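PDB 3CK6: putative membrane transport protein from Vibrio parahaemolyticus RIMD 2210633, which probably carries zinc ions across the inner membrane in symport with protons, its cytoplasmic domain assembling into a funnel-shaped homopentamer. Local coordinates for residues Asn31-Cys36 with Leu107-Lys112; Pro189-Ile194 with Phe214-Ile219. The protein carries 1 engineered substitution. One frame throughout, in Å; residues are numbered along the deposited sequence.

How the contacts relate
The two contacts illustrate how a CorA-type cytoplasmic domain combines a sheet-based part with a helical one. Contact 1 pairs two parallel strands inside the mixed sheet; contact 2 packs helix 173-199 against the long helix 209-246. They follow one another along the chain, the first closing before the second opens. Their centres lie about 21 Å apart and their nearest atoms about 12 Å, so they do not touch. They also differ in their relation to the pentamer: no other subunit reaches the segments of contact 1, whereas those of contact 2 are approached by two neighbouring subunits, one of them at Phe-214 and Asn-217.

Contact 1 (Asn31-Cys36 with Leu107-Lys112); sequences NHWYHC and LISTRK
Ser-109 is the polar hub of the pairing between Asn-31-Cys-36 and Leu-107-Lys-112: its single hydroxyl is gripped by two ring nitrogens. Trp-33 NE1 donates to Ser-109 OG at 2.9 Å, with the hydroxyl lying close to the indole plane, and His-35 ND1 is 2.7 Å from the same OG in a nearly straight hydrogen bond (167°). Both rings come to the serine edge-on. Each has its CG anti to the backbone N (chi1 175° for Trp-33), a setting that carries it across to the neighbouring strand. His-35 CB also sits over one face of the indole, off-centre near the rim, and Trp-33 CD1 touches Leu-107 CB at 4.0 Å.

Underneath runs a regular parallel ladder. Leu-107 N donates to His-32 O, Tyr-34 N to Leu-107 O, Ser-109 N to Tyr-34 O, Cys-36 N to Ser-109 O and Arg-111 N to Cys-36 O; the strand axes diverge by only 13°. The face bearing Tyr-34, Ile-108, Cys-36 and Thr-110 is more loosely joined, with Tyr-34 CD2 4.2 Å from Ile-108 CG1 and Cys-36 SG 4.3 Å from Ile-108 CG2. At the solvent side of the contact is the partly exposed Arg-111. Its CG lies 4.0 Å from His-35 NE2, its guanidinium stands almost perpendicular to the imidazole, and its NH2 is salt-bridged to Glu-37.

Both strands are interior to the mixed sheet: strand 7-12 runs antiparallel beside 32-37, and strand 96-103 beside 106-111. Helix 116-126 covers the Trp-33 and His-35 face through Ile-118, while on the other face Tyr-34 stacks on His-10 and meets Trp-46 of helix 43-49.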
loop_
_atom_site.group_PDB
_atom_site.type_symbol
_atom_site.label_atom_id
_atom_site.label_comp_id
_atom_site.label_asym_id
_atom_site.label_seq_id
_atom_site.Cartn_x
_atom_site.Cartn_y
_atom_site.Cartn_z
ATOM N N ASN E 31 -5.215 -20.310 -35.402
ATOM C CA ASN E 31 -6.569 -20.747 -35.034
ATOM C C ASN E 31 -6.690 -22.200 -34.525
ATOM O O ASN E 31 -7.784 -22.689 -34.280
ATOM C CB ASN E 31 -7.593 -20.427 -36.134
ATOM C CG ASN E 31 -7.721 -18.944 -36.365
ATOM O OD1 ASN E 31 -7.464 -18.453 -37.466
ATOM N ND2 ASN E 31 -8.055 -18.205 -35.300
ATOM N N HIS E 32 -5.557 -22.872 -34.343
ATOM C CA HIS E 32 -5.550 -24.209 -33.765
ATOM C C HIS E 32 -5.208 -24.138 -32.287
ATOM O O HIS E 32 -4.472 -23.240 -31.838
ATOM C CB HIS E 32 -4.531 -25.113 -34.471
ATOM C CG HIS E 32 -4.926 -25.547 -35.857
ATOM N ND1 HIS E 32 -5.475 -24.691 -36.791
ATOM C CD2 HIS E 32 -4.815 -26.746 -36.473
ATOM C CE1 HIS E 32 -5.698 -25.350 -37.914
ATOM N NE2 HIS E 32 -5.317 -26.604 -37.743
ATOM N N TRP E 33 -5.745 -25.111 -31.542
ATOM C CA TRP E 33 -5.412 -25.318 -30.140
ATOM C C TRP E 33 -4.689 -26.658 -29.993
ATOM O O TRP E 33 -5.149 -27.676 -30.507
ATOM C CB TRP E 33 -6.668 -25.298 -29.273
ATOM C CG TRP E 33 -6.431 -25.632 -27.824
ATOM C CD1 TRP E 33 -5.372 -25.231 -27.035
ATOM C CD2 TRP E 33 -7.286 -26.415 -26.979
ATOM N NE1 TRP E 33 -5.532 -25.723 -25.754
ATOM C CE2 TRP E 33 -6.698 -26.439 -25.693
ATOM C CE3 TRP E 33 -8.517 -27.074 -27.178
ATOM C CZ2 TRP E 33 -7.273 -27.135 -24.608
ATOM C CZ3 TRP E 33 -9.100 -27.763 -26.084
ATOM C CH2 TRP E 33 -8.477 -27.776 -24.822
ATOM N N TYR E 34 -3.542 -26.622 -29.328
ATOM C CA TYR E 34 -2.728 -27.791 -29.049
ATOM C C TYR E 34 -2.647 -27.918 -27.526
ATOM O O TYR E 34 -2.111 -27.036 -26.853
ATOM C CB TYR E 34 -1.325 -27.618 -29.639
ATOM C CG TYR E 34 -1.341 -27.284 -31.120
ATOM C CD1 TYR E 34 -1.270 -28.299 -32.083
ATOM C CD2 TYR E 34 -1.479 -25.967 -31.559
ATOM C CE1 TYR E 34 -1.321 -28.009 -33.448
ATOM C CE2 TYR E 34 -1.538 -25.673 -32.923
ATOM C CZ TYR E 34 -1.442 -26.700 -33.856
ATOM O OH TYR E 34 -1.518 -26.396 -35.210
ATOM N N HIS E 35 -3.193 -28.998 -26.978
ATOM C CA HIS E 35 -3.096 -29.250 -25.544
ATOM C C HIS E 35 -2.036 -30.331 -25.344
ATOM O O HIS E 35 -2.138 -31.400 -25.959
ATOM C CB HIS E 35 -4.446 -29.728 -25.006
ATOM C CG HIS E 35 -4.516 -29.777 -23.517
ATOM N ND1 HIS E 35 -4.183 -28.701 -22.727
ATOM C CD2 HIS E 35 -4.919 -30.759 -22.675
ATOM C CE1 HIS E 35 -4.353 -29.028 -21.457
ATOM N NE2 HIS E 35 -4.801 -30.269 -21.399
ATOM N N CYS E 36 -1.022 -30.046 -24.520
ATOM C CA CYS E 36 0.193 -30.888 -24.438
ATOM C C CYS E 36 0.632 -31.278 -23.020
ATOM O O CYS E 36 0.328 -30.581 -22.054
ATOM C CB CYS E 36 1.380 -30.201 -25.109
ATOM S SG CYS E 36 1.010 -29.585 -26.768
ATOM N N LEU E 107 -3.009 -21.376 -30.042
ATOM C CA LEU E 107 -3.010 -21.496 -28.597
ATOM C C LEU E 107 -2.411 -22.835 -28.239
ATOM O O LEU E 107 -2.944 -23.859 -28.637
ATOM C CB LEU E 107 -4.446 -21.445 -28.087
ATOM C CG LEU E 107 -4.907 -20.498 -26.975
ATOM C CD1 LEU E 107 -5.543 -21.303 -25.816
ATOM C CD2 LEU E 107 -3.846 -19.489 -26.507
ATOM N N ILE E 108 -1.303 -22.816 -27.511
ATOM C CA ILE E 108 -0.639 -24.025 -27.025
ATOM C C ILE E 108 -0.730 -24.002 -25.500
ATOM O O ILE E 108 -0.200 -23.096 -24.856
ATOM C CB ILE E 108 0.860 -24.082 -27.419
ATOM C CG1 ILE E 108 1.065 -23.985 -28.939
ATOM C CG2 ILE E 108 1.521 -25.339 -26.880
ATOM C CD1 ILE E 108 2.560 -23.776 -29.297
ATOM N N SER E 109 -1.422 -24.988 -24.939
ATOM C CA SER E 109 -1.499 -25.118 -23.496
ATOM C C SER E 109 -0.771 -26.373 -23.049
ATOM O O SER E 109 -0.771 -27.390 -23.757
ATOM C CB SER E 109 -2.954 -25.107 -23.007
ATOM O OG SER E 109 -3.680 -26.187 -23.545
ATOM N N THR E 110 -0.138 -26.292 -21.874
ATOM C CA THR E 110 0.685 -27.379 -21.361
ATOM C C THR E 110 0.247 -27.690 -19.938
ATOM O O THR E 110 -0.149 -26.785 -19.183
ATOM C CB THR E 110 2.220 -27.086 -21.376
ATOM O OG1 THR E 110 2.554 -26.089 -20.390
ATOM C CG2 THR E 110 2.725 -26.665 -22.766
ATOM N N ARG E 111 0.266 -28.972 -19.598
ATOM C CA ARG E 111 -0.162 -29.416 -18.293
ATOM C C ARG E 111 0.820 -30.443 -17.728
ATOM O O ARG E 111 1.575 -31.080 -18.466
ATOM C CB ARG E 111 -1.578 -30.028 -18.385
ATOM C CG ARG E 111 -1.640 -31.346 -19.185
ATOM C CD ARG E 111 -2.259 -32.421 -18.345
ATOM N NE ARG E 111 -2.182 -33.772 -18.901
ATOM C CZ ARG E 111 -3.239 -34.444 -19.360
ATOM N NH1 ARG E 111 -4.448 -33.876 -19.354
ATOM N NH2 ARG E 111 -3.096 -35.677 -19.834
ATOM N N LYS E 112 0.790 -30.606 -16.412
ATOM C CA LYS E 112 1.528 -31.679 -15.755
ATOM C C LYS E 112 0.524 -32.768 -15.381
ATOM O O LYS E 112 0.731 -33.937 -15.645
ATOM C CB LYS E 112 2.244 -31.158 -14.511
ATOM C CG LYS E 112 2.909 -32.284 -13.647
ATOM C CD LYS E 112 4.025 -31.724 -12.788
ATOM C CE LYS E 112 3.529 -31.325 -11.400
ATOM N NZ LYS E 112 4.678 -31.078 -10.461
#

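Contact 2 (Pro189-Ile194 with Phe214-Ile219); sequences PQQYAI and FAHNNI
Ile-219 and His-216, one helical turn apart, meet the Gln-190, Gln-191 and Ile-194 side of the facing helix. The side chains of Ile-219 and Gln-190 cross at about a right angle, Ile-219 CD1 touching Gln-190 CG at 4.0 Å. Ile-219 CG1 lies against the backbone of the next residue, 3.8 Å from Gln-191 N. Ile-219 CG2, set between the backbone N and the carbonyl carbon, reaches Ile-194 CD1 at 3.9 Å.

The segments belong to helices 173-199 and 209-246, which run antiparallel in the helical part of this CorA-family domain; over the two segments the axes make 164° and approach to 9.4 Å. Helix 134-161 lies against both, through Ile-142 at Ile-194 and Asn-146 at Ile-219.

His-216 holds its CG anti to the backbone N (chi1 -174°), which brings the imidazole up beside Gln-191. The ring edge faces Gln-191 O, with His-216 CD2 3.7 Å from it, and the ring plane is turned 68° from the glutamine amide. The side chains of Ile-194 and His-216 lie alongside each other, running opposite ways, with Ile-194 CG2 meeting His-216 CB at 3.9 Å. Past the CG that packs on Ile-219, the Gln-190 amide has its partner outside the helix pair, its OE1 accepting a hydrogen bond from the backbone N of Arg-82.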
loop_
_atom_site.group_PDB
_atom_site.type_symbol
_atom_site.label_atom_id
_atom_site.label_comp_id
_atom_site.label_asym_id
_atom_site.label_seq_id
_atom_site.Cartn_x
_atom_site.Cartn_y
_atom_site.Cartn_z
ATOM N N PRO E 189 -1.486 -13.671 -7.404
ATOM C CA PRO E 189 -0.865 -13.487 -8.740
ATOM C C PRO E 189 -1.786 -13.742 -9.941
ATOM O O PRO E 189 -1.633 -13.072 -10.975
ATOM C CB PRO E 189 0.251 -14.543 -8.760
ATOM C CG PRO E 189 0.555 -14.820 -7.387
ATOM C CD PRO E 189 -0.691 -14.589 -6.564
ATOM N N GLN E 190 -2.709 -14.703 -9.823
ATOM C CA GLN E 190 -3.657 -15.019 -10.904
ATOM C C GLN E 190 -4.519 -13.816 -11.232
ATOM O O GLN E 190 -4.818 -13.549 -12.399
ATOM C CB GLN E 190 -4.563 -16.180 -10.492
ATOM C CG GLN E 190 -5.409 -16.806 -11.626
ATOM C CD GLN E 190 -5.141 -18.307 -11.737
ATOM O OE1 GLN E 190 -3.990 -18.730 -11.607
ATOM N NE2 GLN E 190 -6.195 -19.117 -11.926
ATOM N N GLN E 191 -4.944 -13.105 -10.197
ATOM C CA GLN E 191 -5.701 -11.866 -10.391
ATOM C C GLN E 191 -4.905 -10.860 -11.225
ATOM O O GLN E 191 -5.442 -10.266 -12.157
ATOM C CB GLN E 191 -6.099 -11.257 -9.043
ATOM C CG GLN E 191 -7.061 -10.048 -9.179
ATOM C CD GLN E 191 -7.338 -9.384 -7.840
ATOM O OE1 GLN E 191 -7.615 -10.045 -6.848
ATOM N NE2 GLN E 191 -7.229 -8.072 -7.808
ATOM N N TYR E 192 -3.636 -10.660 -10.870
ATOM C CA TYR E 192 -2.787 -9.732 -11.591
ATOM C C TYR E 192 -2.478 -10.190 -13.025
ATOM O O TYR E 192 -2.375 -9.350 -13.908
ATOM C CB TYR E 192 -1.513 -9.389 -10.822
ATOM C CG TYR E 192 -1.746 -8.957 -9.378
ATOM C CD1 TYR E 192 -0.918 -9.434 -8.357
ATOM C CD2 TYR E 192 -2.810 -8.108 -9.028
ATOM C CE1 TYR E 192 -1.121 -9.064 -7.027
ATOM C CE2 TYR E 192 -3.028 -7.732 -7.678
ATOM C CZ TYR E 192 -2.170 -8.220 -6.697
ATOM O OH TYR E 192 -2.346 -7.880 -5.366
ATOM N N ALA E 193 -2.347 -11.505 -13.238
ATOM C CA ALA E 193 -2.086 -12.091 -14.554
ATOM C C ALA E 193 -3.266 -11.810 -15.492
ATOM O O ALA E 193 -3.079 -11.380 -16.638
ATOM C CB ALA E 193 -1.827 -13.604 -14.445
ATOM N N ILE E 194 -4.477 -11.987 -14.970
ATOM C CA ILE E 194 -5.685 -11.694 -15.734
ATOM C C ILE E 194 -5.822 -10.187 -16.013
ATOM O O ILE E 194 -6.194 -9.780 -17.125
ATOM C CB ILE E 194 -6.956 -12.316 -15.056
ATOM C CG1 ILE E 194 -6.854 -13.853 -15.087
ATOM C CG2 ILE E 194 -8.277 -11.791 -15.767
ATOM C CD1 ILE E 194 -7.734 -14.609 -14.047
ATOM N N PHE E 214 -15.672 -9.609 -16.622
ATOM C CA PHE E 214 -16.396 -10.511 -15.716
ATOM C C PHE E 214 -15.475 -11.590 -15.106
ATOM O O PHE E 214 -15.581 -11.900 -13.917
ATOM C CB PHE E 214 -17.589 -11.171 -16.429
ATOM C CG PHE E 214 -18.582 -10.185 -17.024
ATOM C CD1 PHE E 214 -18.848 -8.973 -16.409
ATOM C CD2 PHE E 214 -19.260 -10.491 -18.199
ATOM C CE1 PHE E 214 -19.760 -8.062 -16.969
ATOM C CE2 PHE E 214 -20.172 -9.590 -18.764
ATOM C CZ PHE E 214 -20.413 -8.375 -18.147
ATOM N N ALA E 215 -14.591 -12.164 -15.918
ATOM C CA ALA E 215 -13.601 -13.138 -15.413
ATOM C C ALA E 215 -12.638 -12.506 -14.405
ATOM O O ALA E 215 -12.336 -13.092 -13.370
ATOM C CB ALA E 215 -12.838 -13.809 -16.562
ATOM N N HIS E 216 -12.179 -11.298 -14.702
ATOM C CA HIS E 216 -11.378 -10.534 -13.748
ATOM C C HIS E 216 -12.139 -10.222 -12.433
ATOM O O HIS E 216 -11.570 -10.326 -11.348
ATOM C CB HIS E 216 -10.873 -9.232 -14.394
ATOM C CG HIS E 216 -9.933 -8.471 -13.523
ATOM N ND1 HIS E 216 -10.079 -7.130 -13.265
ATOM C CD2 HIS E 216 -8.852 -8.877 -12.810
ATOM C CE1 HIS E 216 -9.125 -6.736 -12.436
ATOM N NE2 HIS E 216 -8.365 -7.775 -12.151
ATOM N N ASN E 217 -13.405 -9.809 -12.554
ATOM C CA ASN E 217 -14.248 -9.567 -11.383
ATOM C C ASN E 217 -14.399 -10.846 -10.544
ATOM O O ASN E 217 -14.339 -10.802 -9.310
ATOM C CB ASN E 217 -15.614 -9.021 -11.764
ATOM C CG ASN E 217 -16.331 -8.374 -10.574
ATOM O OD1 ASN E 217 -15.748 -7.559 -9.861
ATOM N ND2 ASN E 217 -17.596 -8.732 -10.365
ATOM N N ASN E 218 -14.592 -11.980 -11.216
ATOM C CA ASN E 218 -14.654 -13.268 -10.500
ATOM C C ASN E 218 -13.399 -13.643 -9.713
ATOM O O ASN E 218 -13.507 -14.131 -8.584
ATOM C CB ASN E 218 -15.070 -14.407 -11.437
ATOM C CG ASN E 218 -16.541 -14.313 -11.835
ATOM O OD1 ASN E 218 -17.331 -13.738 -11.106
ATOM N ND2 ASN E 218 -16.897 -14.836 -13.012
ATOM N N ILE E 219 -12.218 -13.462 -10.305
ATOM C CA ILE E 219 -10.966 -13.794 -9.581
ATOM C C ILE E 219 -10.763 -12.812 -8.407
ATOM O O ILE E 219 -10.343 -13.217 -7.343
ATOM C CB ILE E 219 -9.710 -13.886 -10.496
ATOM C CG1 ILE E 219 -8.465 -14.356 -9.698
ATOM C CG2 ILE E 219 -9.430 -12.582 -11.187
ATOM C CD1 ILE E 219 -8.513 -15.835 -9.335
#